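Local coordinates for citrate synthase (Metallosphaera sedula, PDB 6ABW), which probably catalyses the condensation of acetyl-CoA with oxaloacetate and water to give citrate and free CoA, a step of the tricarboxylic acid cycle, at residues T31-E36 against H270-T275; V206-L211 against E360-Q365; K239-I244 against E302-L307. All blocks are in the same frame, centred on the assembly; numbering follows the deposited sequence.

Overall arrangement
The three contacts differ in chemistry as they do in place. Interaction 1 is partly buried and joins strand 31-34, outermost in its sheet within this chain, and its turn to the acetyl-CoA-binding loop; it alone has a direct hydrogen bond across it, and a water adds a second link. Interactions 2 and 3 are buried contacts between helices, one at a helix end, without such bonds. Between 206-211 and 360-365, serine, tyrosine, valine and leucine touch over a small area next to the second subunit, whereas 239-244 against 302-307 is almost entirely apolar, with no other chain touching it. These two lie on opposite sides of the chain's centre, their own centres 42 Å apart.

Interaction 1: T31-E36 against H270-T275; sequences TYIDGE and HRVYKT. With ACO (acetyl coenzyme *a), chain D.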
loop_
_atom_site.group_PDB
_atom_site.type_symbol
_atom_site.label_atom_id
_atom_site.label_comp_id
_atom_site.label_asym_id
_atom_site.label_seq_id
_atom_site.Cartn_x
_atom_site.Cartn_y
_atom_site.Cartn_z
ATOM N N THR A 31 -4.112 -6.720 21.795
ATOM C CA THR A 31 -2.768 -7.037 22.252
ATOM C C THR A 31 -2.409 -6.093 23.384
ATOM O O THR A 31 -2.564 -4.863 23.234
ATOM C CB THR A 31 -1.737 -6.878 21.097
ATOM O OG1 THR A 31 -2.174 -7.698 20.002
ATOM C CG2 THR A 31 -0.476 -7.365 21.459
ATOM N N TYR A 32 -2.013 -6.698 24.493
ATOM C CA TYR A 32 -1.518 -5.954 25.675
ATOM C C TYR A 32 -0.019 -6.219 25.838
ATOM O O TYR A 32 0.417 -7.353 25.813
ATOM C CB TYR A 32 -2.280 -6.430 26.914
ATOM C CG TYR A 32 -1.736 -5.878 28.210
ATOM C CD1 TYR A 32 -1.951 -4.550 28.545
ATOM C CD2 TYR A 32 -1.004 -6.695 29.067
ATOM C CE1 TYR A 32 -1.414 -4.020 29.698
ATOM C CE2 TYR A 32 -0.492 -6.173 30.277
ATOM C CZ TYR A 32 -0.738 -4.847 30.564
ATOM O OH TYR A 32 -0.236 -4.254 31.703
ATOM N N ILE A 33 0.750 -5.166 26.062
ATOM C CA ILE A 33 2.190 -5.281 26.263
ATOM C C ILE A 33 2.564 -4.548 27.526
ATOM O O ILE A 33 2.145 -3.401 27.683
ATOM C CB ILE A 33 2.996 -4.693 25.072
ATOM C CG1 ILE A 33 2.647 -5.422 23.797
ATOM C CG2 ILE A 33 4.482 -4.860 25.322
ATOM C CD1 ILE A 33 3.016 -4.670 22.546
ATOM N N ASP A 34 3.277 -5.226 28.425
ATOM C CA ASP A 34 3.891 -4.577 29.593
ATOM C C ASP A 34 5.399 -4.652 29.420
ATOM O O ASP A 34 6.000 -5.672 29.619
ATOM C CB ASP A 34 3.394 -5.229 30.895
ATOM C CG ASP A 34 4.067 -4.638 32.184
ATOM O OD1 ASP A 34 4.946 -3.759 32.118
ATOM O OD2 ASP A 34 3.709 -5.128 33.284
ATOM N N GLY A 35 5.995 -3.566 28.961
ATOM C CA GLY A 35 7.433 -3.548 28.721
ATOM C C GLY A 35 8.324 -3.712 29.948
ATOM O O GLY A 35 9.440 -4.257 29.864
ATOM N N GLU A 36 7.842 -3.266 31.094
ATOM C CA GLU A 36 8.671 -3.293 32.323
ATOM C C GLU A 36 8.785 -4.699 32.859
ATOM O O GLU A 36 9.807 -5.097 33.444
ATOM C CB GLU A 36 8.098 -2.357 33.413
ATOM C CG GLU A 36 7.859 -0.894 32.982
ATOM C CD GLU A 36 9.095 -0.135 32.453
ATOM O OE1 GLU A 36 10.142 -0.068 33.142
ATOM O OE2 GLU A 36 9.002 0.452 31.344
ATOM N N HIS A 270 14.995 -3.542 22.628
ATOM C CA HIS A 270 13.639 -3.324 22.206
ATOM C C HIS A 270 13.187 -1.984 22.703
ATOM O O HIS A 270 13.551 -1.627 23.859
ATOM C CB HIS A 270 12.740 -4.433 22.761
ATOM C CG HIS A 270 11.459 -4.561 22.040
ATOM N ND1 HIS A 270 10.342 -3.835 22.396
ATOM C CD2 HIS A 270 11.074 -5.377 21.024
ATOM C CE1 HIS A 270 9.349 -4.154 21.588
ATOM N NE2 HIS A 270 9.779 -5.059 20.714
ATOM N N ARG A 271 12.383 -1.283 21.903
ATOM C CA ARG A 271 11.891 0.065 22.380
ATOM C C ARG A 271 10.950 0.013 23.576
ATOM O O ARG A 271 10.813 1.033 24.273
ATOM C CB ARG A 271 11.208 0.869 21.237
ATOM C CG ARG A 271 12.230 1.418 20.233
ATOM C CD ARG A 271 11.711 2.456 19.229
ATOM N NE ARG A 271 12.715 2.653 18.157
ATOM C CZ ARG A 271 13.870 3.340 18.262
ATOM N NH1 ARG A 271 14.240 3.939 19.396
ATOM N NH2 ARG A 271 14.691 3.416 17.206
ATOM N N VAL A 272 10.245 -1.095 23.780
ATOM C CA VAL A 272 9.258 -1.258 24.865
ATOM C C VAL A 272 9.739 -2.192 25.969
ATOM O O VAL A 272 9.643 -1.876 27.179
ATOM C CB VAL A 272 7.883 -1.753 24.284
ATOM C CG1 VAL A 272 6.812 -1.853 25.341
ATOM C CG2 VAL A 272 7.393 -0.779 23.211
ATOM N N TYR A 273 10.149 -3.398 25.606
ATOM C CA TYR A 273 10.618 -4.389 26.562
ATOM C C TYR A 273 11.985 -4.014 27.167
ATOM O O TYR A 273 12.939 -3.796 26.442
ATOM C CB TYR A 273 10.772 -5.794 25.981
ATOM C CG TYR A 273 9.449 -6.412 25.542
ATOM C CD1 TYR A 273 8.438 -6.627 26.463
ATOM C CD2 TYR A 273 9.211 -6.760 24.191
ATOM C CE1 TYR A 273 7.230 -7.171 26.086
ATOM C CE2 TYR A 273 7.997 -7.335 23.789
ATOM C CZ TYR A 273 7.015 -7.502 24.729
ATOM O OH TYR A 273 5.805 -8.004 24.413
ATOM N N LYS A 274 12.039 -3.938 28.484
ATOM C CA LYS A 274 13.291 -3.677 29.189
ATOM C C LYS A 274 13.779 -4.958 29.883
ATOM O O LYS A 274 14.669 -4.920 30.715
ATOM C CB LYS A 274 13.097 -2.488 30.145
ATOM C CG LYS A 274 12.632 -1.186 29.451
ATOM C CD LYS A 274 13.543 -0.802 28.281
ATOM C CE LYS A 274 13.014 0.303 27.353
ATOM N NZ LYS A 274 13.765 0.213 26.042
ATOM N N THR A 275 13.264 -6.106 29.439
ATOM C CA THR A 275 13.516 -7.437 29.942
ATOM C C THR A 275 13.719 -8.270 28.664
ATOM O O THR A 275 13.610 -7.685 27.527
ATOM C CB THR A 275 12.246 -8.012 30.600
ATOM O OG1 THR A 275 11.145 -7.983 29.662
ATOM C CG2 THR A 275 11.800 -7.156 31.760
HETATM N N1A ACO D . 23.406 -3.966 21.113
HETATM C C2A ACO D . 24.337 -3.310 21.897
HETATM N N3A ACO D . 24.040 -2.168 22.623
HETATM C C4A ACO D . 22.779 -1.677 22.562
HETATM C C5A ACO D . 21.737 -2.344 21.751
HETATM C C6A ACO D . 22.136 -3.546 21.025
HETATM N N6A ACO D . 21.216 -4.152 20.246
HETATM N N7A ACO D . 20.598 -1.619 21.862
HETATM C C8A ACO D . 20.861 -0.570 22.679
HETATM N N9A ACO D . 22.153 -0.610 23.077
HETATM C C1B ACO D . 22.827 0.339 24.010
HETATM C C2B ACO D . 22.738 1.815 23.588
HETATM O O2B ACO D . 23.745 2.216 22.658
HETATM C C3B ACO D . 22.919 2.475 24.928
HETATM O O3B ACO D . 24.336 2.520 25.171
HETATM P P3B ACO D . 25.087 3.640 26.093
HETATM O O7A ACO D . 26.500 3.695 25.540
HETATM O O8A ACO D . 25.010 3.084 27.512
HETATM O O9A ACO D . 24.284 4.911 25.839
HETATM C C4B ACO D . 22.211 1.543 25.921
HETATM O O4B ACO D . 22.205 0.238 25.324
HETATM C C5B ACO D . 20.773 1.898 26.202
HETATM O O5B ACO D . 20.047 1.952 24.973
HETATM P P1A ACO D . 18.447 2.172 25.007
HETATM O O1A ACO D . 18.259 3.663 25.158
HETATM O O2A ACO D . 17.849 1.167 26.002
HETATM O O3A ACO D . 17.854 1.730 23.564
HETATM P P2A ACO D . 18.044 2.557 22.186
HETATM O O4A ACO D . 16.835 3.405 21.891
HETATM O O5A ACO D . 19.455 3.050 22.055
HETATM O O6A ACO D . 17.807 1.302 21.197
HETATM C CBP ACO D . 16.407 -0.203 19.994
HETATM C CCP ACO D . 16.713 0.390 21.343
HETATM C CDP ACO D . 15.568 -1.454 19.857
HETATM C CEP ACO D . 16.569 0.718 18.776
HETATM C CAP ACO D . 17.835 -0.944 19.841
HETATM O OAP ACO D . 18.207 -1.812 20.927
HETATM C C9P ACO D . 18.074 -1.774 18.576
HETATM O O9P ACO D . 18.499 -1.191 17.585
HETATM N N8P ACO D . 17.784 -3.101 18.604
HETATM C C7P ACO D . 17.701 -3.890 17.396
HETATM C C6P ACO D . 19.008 -4.160 16.688
HETATM C C5P ACO D . 18.598 -4.869 15.402
HETATM O O5P ACO D . 18.530 -6.096 15.370
HETATM N N4P ACO D . 18.353 -4.113 14.307
HETATM C C3P ACO D . 18.053 -4.684 12.988
HETATM C C2P ACO D . 16.642 -4.262 12.641
HETATM S S1P ACO D . 16.712 -3.056 11.362
HETATM C C ACO D . 15.782 -3.957 10.332
HETATM O O ACO D . 16.337 -4.860 9.735
HETATM C CH3 ACO D . 14.321 -3.625 10.253
HETATM O O HOH W 1 8.654 0.177 28.358
#
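The acetyl-CoA pocket is bordered by the loop 270-275, and the turn after strand 31-34, outermost in its small sheet within this chain, packs against residues Val272 to Thr275. Lys274 N donates to Gly35 O at 3.0 Å in a nearly straight bond (173° at the hydrogen). Gly35 CA lies 3.2 Å from Val272 O in a CA-H...O contact, and the lack of a side chain lets the backbones come this close. A water donates both to Val272 O and to Glu36 OE2, adding a second polar link, and Glu36 O touches Thr275 CG2 at 3.3 Å. Ile33 supplies the apolar part: its CG2, anti to the backbone N, reaches Tyr273 CE1 at 3.7 Å and also meets Val272 CG1, the isoleucine and tyrosine side chains crossing at about a right angle. Asp34 O lies at the edge of the Tyr273 ring, near its plane. On the loop's own side, Tyr273 CD2 sits 3.6 Å above the centre of the His270 ring, while His270 ND1 accepts both Val272 N and Tyr273 N, tilted 20° and 33° from the ring plane. These contacts are likely to restrict the rotation of the predicted active-site imidazole. Tyr273 OH is hydrogen-bonded to His195 NE2. An alanine here would be likely to cost His195 this partner, uncover one His270 face and open a gap beside Ile33. One guanidinium face of Arg271 lies over ACO CEP. A loop whose backbone at His270 lies beside the pantetheine while its imidazole is held by the loop's own amides is consistent with the citrate synthase active site.

Interaction 2: V206-L211 against E360-Q365; sequences VTSSTL and EYVEDQ
Ser208 meets two neighbours on helix 342-365, Tyr361 with its OG and Val362 chiefly with its CB. The OG of Ser208 lies 3.4 Å from Tyr361 CD2 in an oblique approach to the ring, while its CB rests against Val362 CG2 at 3.7 Å. The hydroxyl stands between the backbone N and the carbonyl carbon (chi1 76°), a position from which it bonds to Leu205 O one turn back in its own helix; no hydrogen bond joins the two segments. Ser209 CB comes to the tyrosine from another direction, at the ring edge and near its plane, 4.3 Å from Tyr361 CE2. The phenol is held at its far end, where Tyr361 OH is bonded to Arg367 O. The chain leaves helix 199-208 through a Schellman motif: Leu211 has positive phi (75°), and Leu211 N bonds to Ser208 O at 2.9 Å. Beyond this turn the Leu211 side chain crosses Val362 at a slant, Leu211 CD2 touching Val362 CG1 at 3.9 Å. The two methyls of Val362 thus divide their work, CG2 against Ser208 and CG1 against Leu211. Thr210 packs on Ala199 of the second subunit, and Leu211 on Leu229 of the same subunit.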
loop_
_atom_site.group_PDB
_atom_site.type_symbol
_atom_site.label_atom_id
_atom_site.label_comp_id
_atom_site.label_asym_id
_atom_site.label_seq_id
_atom_site.Cartn_x
_atom_site.Cartn_y
_atom_site.Cartn_z
ATOM N N VAL A 206 -4.535 3.314 7.427
ATOM C CA VAL A 206 -4.772 4.413 6.507
ATOM C C VAL A 206 -5.581 3.964 5.289
ATOM O O VAL A 206 -6.511 4.619 4.844
ATOM C CB VAL A 206 -3.444 5.010 5.996
ATOM C CG1 VAL A 206 -3.709 6.079 4.932
ATOM C CG2 VAL A 206 -2.763 5.672 7.151
ATOM N N THR A 207 -5.236 2.822 4.754
ATOM C CA THR A 207 -5.898 2.282 3.615
ATOM C C THR A 207 -7.348 1.930 3.992
ATOM O O THR A 207 -8.284 2.173 3.204
ATOM C CB THR A 207 -5.098 1.074 3.072
ATOM O OG1 THR A 207 -3.800 1.554 2.643
ATOM C CG2 THR A 207 -5.738 0.487 1.880
ATOM N N SER A 208 -7.560 1.375 5.192
ATOM C CA SER A 208 -8.886 0.967 5.612
ATOM C C SER A 208 -9.802 2.199 5.784
ATOM O O SER A 208 -11.036 2.084 5.647
ATOM C CB SER A 208 -8.844 0.139 6.900
ATOM O OG SER A 208 -8.617 0.961 8.040
ATOM N N SER A 209 -9.214 3.345 6.054
ATOM C CA SER A 209 -9.996 4.606 6.264
ATOM C C SER A 209 -10.784 5.077 5.043
ATOM O O SER A 209 -11.713 5.895 5.158
ATOM C CB SER A 209 -9.093 5.753 6.762
ATOM O OG SER A 209 -8.304 6.404 5.745
ATOM N N THR A 210 -10.388 4.646 3.875
ATOM C CA THR A 210 -11.123 4.954 2.662
ATOM C C THR A 210 -12.105 3.857 2.294
ATOM O O THR A 210 -12.722 3.927 1.240
ATOM C CB THR A 210 -10.158 5.151 1.471
ATOM O OG1 THR A 210 -9.599 3.882 1.108
ATOM C CG2 THR A 210 -9.036 6.117 1.792
ATOM N N LEU A 211 -12.108 2.758 3.062
ATOM C CA LEU A 211 -12.915 1.597 2.848
ATOM C C LEU A 211 -12.417 0.768 1.711
ATOM O O LEU A 211 -13.118 -0.075 1.163
ATOM C CB LEU A 211 -14.436 1.910 2.801
ATOM C CG LEU A 211 -14.945 2.600 4.047
ATOM C CD1 LEU A 211 -16.444 2.913 3.897
ATOM C CD2 LEU A 211 -14.681 1.871 5.352
ATOM N N GLU A 360 -11.255 -3.918 13.507
ATOM C CA GLU A 360 -11.546 -3.116 14.724
ATOM C C GLU A 360 -11.693 -1.674 14.401
ATOM O O GLU A 360 -12.639 -0.981 14.863
ATOM C CB GLU A 360 -10.405 -3.211 15.734
ATOM C CG GLU A 360 -10.627 -4.004 16.959
ATOM C CD GLU A 360 -9.471 -3.814 18.002
ATOM O OE1 GLU A 360 -9.734 -4.212 19.158
ATOM O OE2 GLU A 360 -8.343 -3.285 17.668
ATOM N N TYR A 361 -10.764 -1.171 13.585
ATOM C CA TYR A 361 -10.775 0.207 13.204
ATOM C C TYR A 361 -12.001 0.621 12.378
ATOM O O TYR A 361 -12.629 1.652 12.685
ATOM C CB TYR A 361 -9.458 0.574 12.499
ATOM C CG TYR A 361 -9.347 2.028 12.196
ATOM C CD1 TYR A 361 -8.952 2.939 13.168
ATOM C CD2 TYR A 361 -9.655 2.487 10.934
ATOM C CE1 TYR A 361 -8.841 4.301 12.857
ATOM C CE2 TYR A 361 -9.582 3.826 10.613
ATOM C CZ TYR A 361 -9.170 4.745 11.566
ATOM O OH TYR A 361 -9.123 6.094 11.176
ATOM N N VAL A 362 -12.336 -0.146 11.348
ATOM C CA VAL A 362 -13.430 0.208 10.459
ATOM C C VAL A 362 -14.747 0.099 11.283
ATOM O O VAL A 362 -15.636 0.972 11.144
ATOM C CB VAL A 362 -13.490 -0.690 9.217
ATOM C CG1 VAL A 362 -14.762 -0.508 8.460
ATOM C CG2 VAL A 362 -12.286 -0.416 8.246
ATOM N N GLU A 363 -14.871 -0.957 12.086
ATOM C CA GLU A 363 -16.181 -1.220 12.750
ATOM C C GLU A 363 -16.434 -0.252 13.877
ATOM O O GLU A 363 -17.563 0.047 14.156
ATOM C CB GLU A 363 -16.302 -2.659 13.186
ATOM C CG GLU A 363 -16.471 -3.604 12.037
ATOM C CD GLU A 363 -16.713 -5.048 12.470
ATOM O OE1 GLU A 363 -16.816 -5.267 13.745
ATOM O OE2 GLU A 363 -16.781 -6.006 11.610
ATOM N N ASP A 364 -15.408 0.282 14.512
ATOM C CA ASP A 364 -15.639 1.019 15.731
ATOM C C ASP A 364 -15.380 2.471 15.531
ATOM O O ASP A 364 -16.199 3.311 15.881
ATOM C CB ASP A 364 -14.796 0.386 16.878
ATOM C CG ASP A 364 -14.951 1.109 18.235
ATOM O OD1 ASP A 364 -16.037 1.670 18.533
ATOM O OD2 ASP A 364 -13.976 1.095 19.021
ATOM N N GLN A 365 -14.255 2.757 14.897
ATOM C CA GLN A 365 -13.531 4.031 15.072
ATOM C C GLN A 365 -13.109 4.558 13.705
ATOM O O GLN A 365 -12.047 5.182 13.543
ATOM C CB GLN A 365 -12.317 3.828 16.007
ATOM C CG GLN A 365 -12.041 2.362 16.308
ATOM C CD GLN A 365 -10.817 2.085 17.150
ATOM O OE1 GLN A 365 -10.391 0.907 17.278
ATOM N NE2 GLN A 365 -10.246 3.154 17.757
#

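Interaction 3: K239-I244 against E302-L307; sequences KQFVEI and EIAQKL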
loop_
_atom_site.group_PDB
_atom_site.type_symbol
_atom_site.label_atom_id
_atom_site.label_comp_id
_atom_site.label_asym_id
_atom_site.label_seq_id
_atom_site.Cartn_x
_atom_site.Cartn_y
_atom_site.Cartn_z
ATOM N N LYS A 239 21.969 -13.386 9.984
ATOM C CA LYS A 239 23.174 -13.154 9.179
ATOM C C LYS A 239 24.441 -13.006 9.988
ATOM O O LYS A 239 25.498 -13.408 9.497
ATOM C CB LYS A 239 23.038 -11.988 8.196
ATOM C CG LYS A 239 22.270 -12.392 6.949
ATOM C CD LYS A 239 21.883 -11.144 6.143
ATOM C CE LYS A 239 21.076 -11.579 4.940
ATOM N NZ LYS A 239 20.485 -10.376 4.283
ATOM N N GLN A 240 24.313 -12.557 11.236
ATOM C CA GLN A 240 25.411 -12.633 12.183
ATOM C C GLN A 240 25.913 -14.059 12.387
ATOM O O GLN A 240 27.130 -14.301 12.341
ATOM C CB GLN A 240 25.006 -12.081 13.539
ATOM C CG GLN A 240 24.594 -10.634 13.471
ATOM C CD GLN A 240 24.048 -10.160 14.817
ATOM O OE1 GLN A 240 24.503 -9.120 15.324
ATOM N NE2 GLN A 240 23.025 -10.875 15.367
ATOM N N PHE A 241 25.015 -15.008 12.519
ATOM C CA PHE A 241 25.369 -16.410 12.736
ATOM C C PHE A 241 26.035 -17.005 11.499
ATOM O O PHE A 241 26.986 -17.797 11.581
ATOM C CB PHE A 241 24.199 -17.296 13.147
ATOM C CG PHE A 241 23.235 -16.683 14.146
ATOM C CD1 PHE A 241 23.680 -15.819 15.171
ATOM C CD2 PHE A 241 21.886 -16.918 14.047
ATOM C CE1 PHE A 241 22.788 -15.222 16.052
ATOM C CE2 PHE A 241 20.985 -16.349 14.927
ATOM C CZ PHE A 241 21.416 -15.496 15.943
ATOM N N VAL A 242 25.532 -16.617 10.349
ATOM C CA VAL A 242 26.096 -17.075 9.102
ATOM C C VAL A 242 27.542 -16.589 8.912
ATOM O O VAL A 242 28.416 -17.379 8.567
ATOM C CB VAL A 242 25.251 -16.634 7.916
ATOM C CG1 VAL A 242 25.935 -17.034 6.577
ATOM C CG2 VAL A 242 23.858 -17.225 8.021
ATOM N N GLU A 243 27.785 -15.351 9.262
ATOM C CA GLU A 243 29.092 -14.758 9.184
ATOM C C GLU A 243 30.085 -15.423 10.159
ATOM O O GLU A 243 31.267 -15.612 9.844
ATOM C CB GLU A 243 28.926 -13.268 9.477
ATOM C CG GLU A 243 30.160 -12.386 9.394
ATOM C CD GLU A 243 29.730 -10.925 9.370
ATOM O OE1 GLU A 243 28.963 -10.560 8.441
ATOM O OE2 GLU A 243 30.066 -10.177 10.308
ATOM N N ILE A 244 29.606 -15.741 11.342
ATOM C CA ILE A 244 30.421 -16.466 12.336
ATOM C C ILE A 244 30.776 -17.867 11.791
ATOM O O ILE A 244 31.963 -18.264 11.833
ATOM C CB ILE A 244 29.723 -16.520 13.703
ATOM C CG1 ILE A 244 29.612 -15.129 14.291
ATOM C CG2 ILE A 244 30.454 -17.463 14.652
ATOM C CD1 ILE A 244 28.590 -15.023 15.382
ATOM N N GLU A 302 23.712 -23.328 17.937
ATOM C CA GLU A 302 24.854 -23.281 18.883
ATOM C C GLU A 302 25.544 -21.957 18.832
ATOM O O GLU A 302 25.913 -21.427 19.851
ATOM C CB GLU A 302 25.850 -24.416 18.590
ATOM C CG GLU A 302 25.204 -25.771 18.897
ATOM C CD GLU A 302 26.157 -26.976 18.812
ATOM O OE1 GLU A 302 27.373 -26.755 18.518
ATOM O OE2 GLU A 302 25.673 -28.144 19.029
ATOM N N ILE A 303 25.705 -21.384 17.642
ATOM C CA ILE A 303 26.288 -20.039 17.542
ATOM C C ILE A 303 25.367 -19.005 18.210
ATOM O O ILE A 303 25.814 -18.152 18.959
ATOM C CB ILE A 303 26.532 -19.636 16.086
ATOM C CG1 ILE A 303 27.660 -20.487 15.473
ATOM C CG2 ILE A 303 26.858 -18.155 16.029
ATOM C CD1 ILE A 303 27.568 -20.554 13.963
ATOM N N ALA A 304 24.057 -19.092 17.930
ATOM C CA ALA A 304 23.105 -18.133 18.548
ATOM C C ALA A 304 23.132 -18.213 20.058
ATOM O O ALA A 304 23.155 -17.176 20.736
ATOM C CB ALA A 304 21.686 -18.459 18.104
ATOM N N GLN A 305 23.170 -19.435 20.571
ATOM C CA GLN A 305 23.172 -19.612 22.020
ATOM C C GLN A 305 24.450 -18.976 22.678
ATOM O O GLN A 305 24.373 -18.313 23.722
ATOM C CB GLN A 305 22.933 -21.087 22.413
ATOM C CG GLN A 305 22.934 -21.316 23.916
ATOM C CD GLN A 305 21.971 -22.430 24.390
ATOM O OE1 GLN A 305 21.306 -22.283 25.427
ATOM N NE2 GLN A 305 21.866 -23.500 23.610
ATOM N N LYS A 306 25.584 -19.148 22.039
ATOM C CA LYS A 306 26.834 -18.550 22.534
ATOM C C LYS A 306 26.791 -17.026 22.443
ATOM O O LYS A 306 27.190 -16.314 23.388
ATOM C CB LYS A 306 28.004 -19.063 21.699
ATOM C CG LYS A 306 29.356 -18.609 22.204
ATOM C CD LYS A 306 29.574 -18.736 23.742
ATOM C CE LYS A 306 30.997 -18.302 24.111
ATOM N NZ LYS A 306 31.324 -18.716 25.510
ATOM N N LEU A 307 26.283 -16.494 21.324
ATOM C CA LEU A 307 26.079 -15.020 21.235
ATOM C C LEU A 307 25.119 -14.481 22.250
ATOM O O LEU A 307 25.293 -13.348 22.810
ATOM C CB LEU A 307 25.610 -14.609 19.844
ATOM C CG LEU A 307 26.585 -14.212 18.816
ATOM C CD1 LEU A 307 25.826 -13.766 17.547
ATOM C CD2 LEU A 307 27.571 -13.129 19.330
#
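Two helices of the largely helical citrate synthase fold, 233-244 and 295-315, cross steeply here and pack mainly through apolar side chains. The axes of the two short segments approach to 9.6 Å, with 107° between their directions. Ala304 CB sits over one face of the Phe241 ring, 3.9 Å from the centroid and 20° off the normal, a CH-pi contact, whereas Leu307 CD1 comes to the ring edge in plane, 3.7 Å from Phe241 CE1. Phe326 makes an edge-to-face pair with the same ring. Ile244 and Leu307 reach toward each other tip to tip, while Ile244 and Ile303 slide past each other in opposite directions. Gln240 directs its OE1 to Met266 N, linking this helix to the chain beside Leu265 and Gly267 of the acetyl-CoA site. Ile303 CG2, anti to the backbone N, lies against Ile244 CD1 at 3.6 Å; the other branch of the same isoleucine ends in CD1, 3.7 Å from Phe241 O.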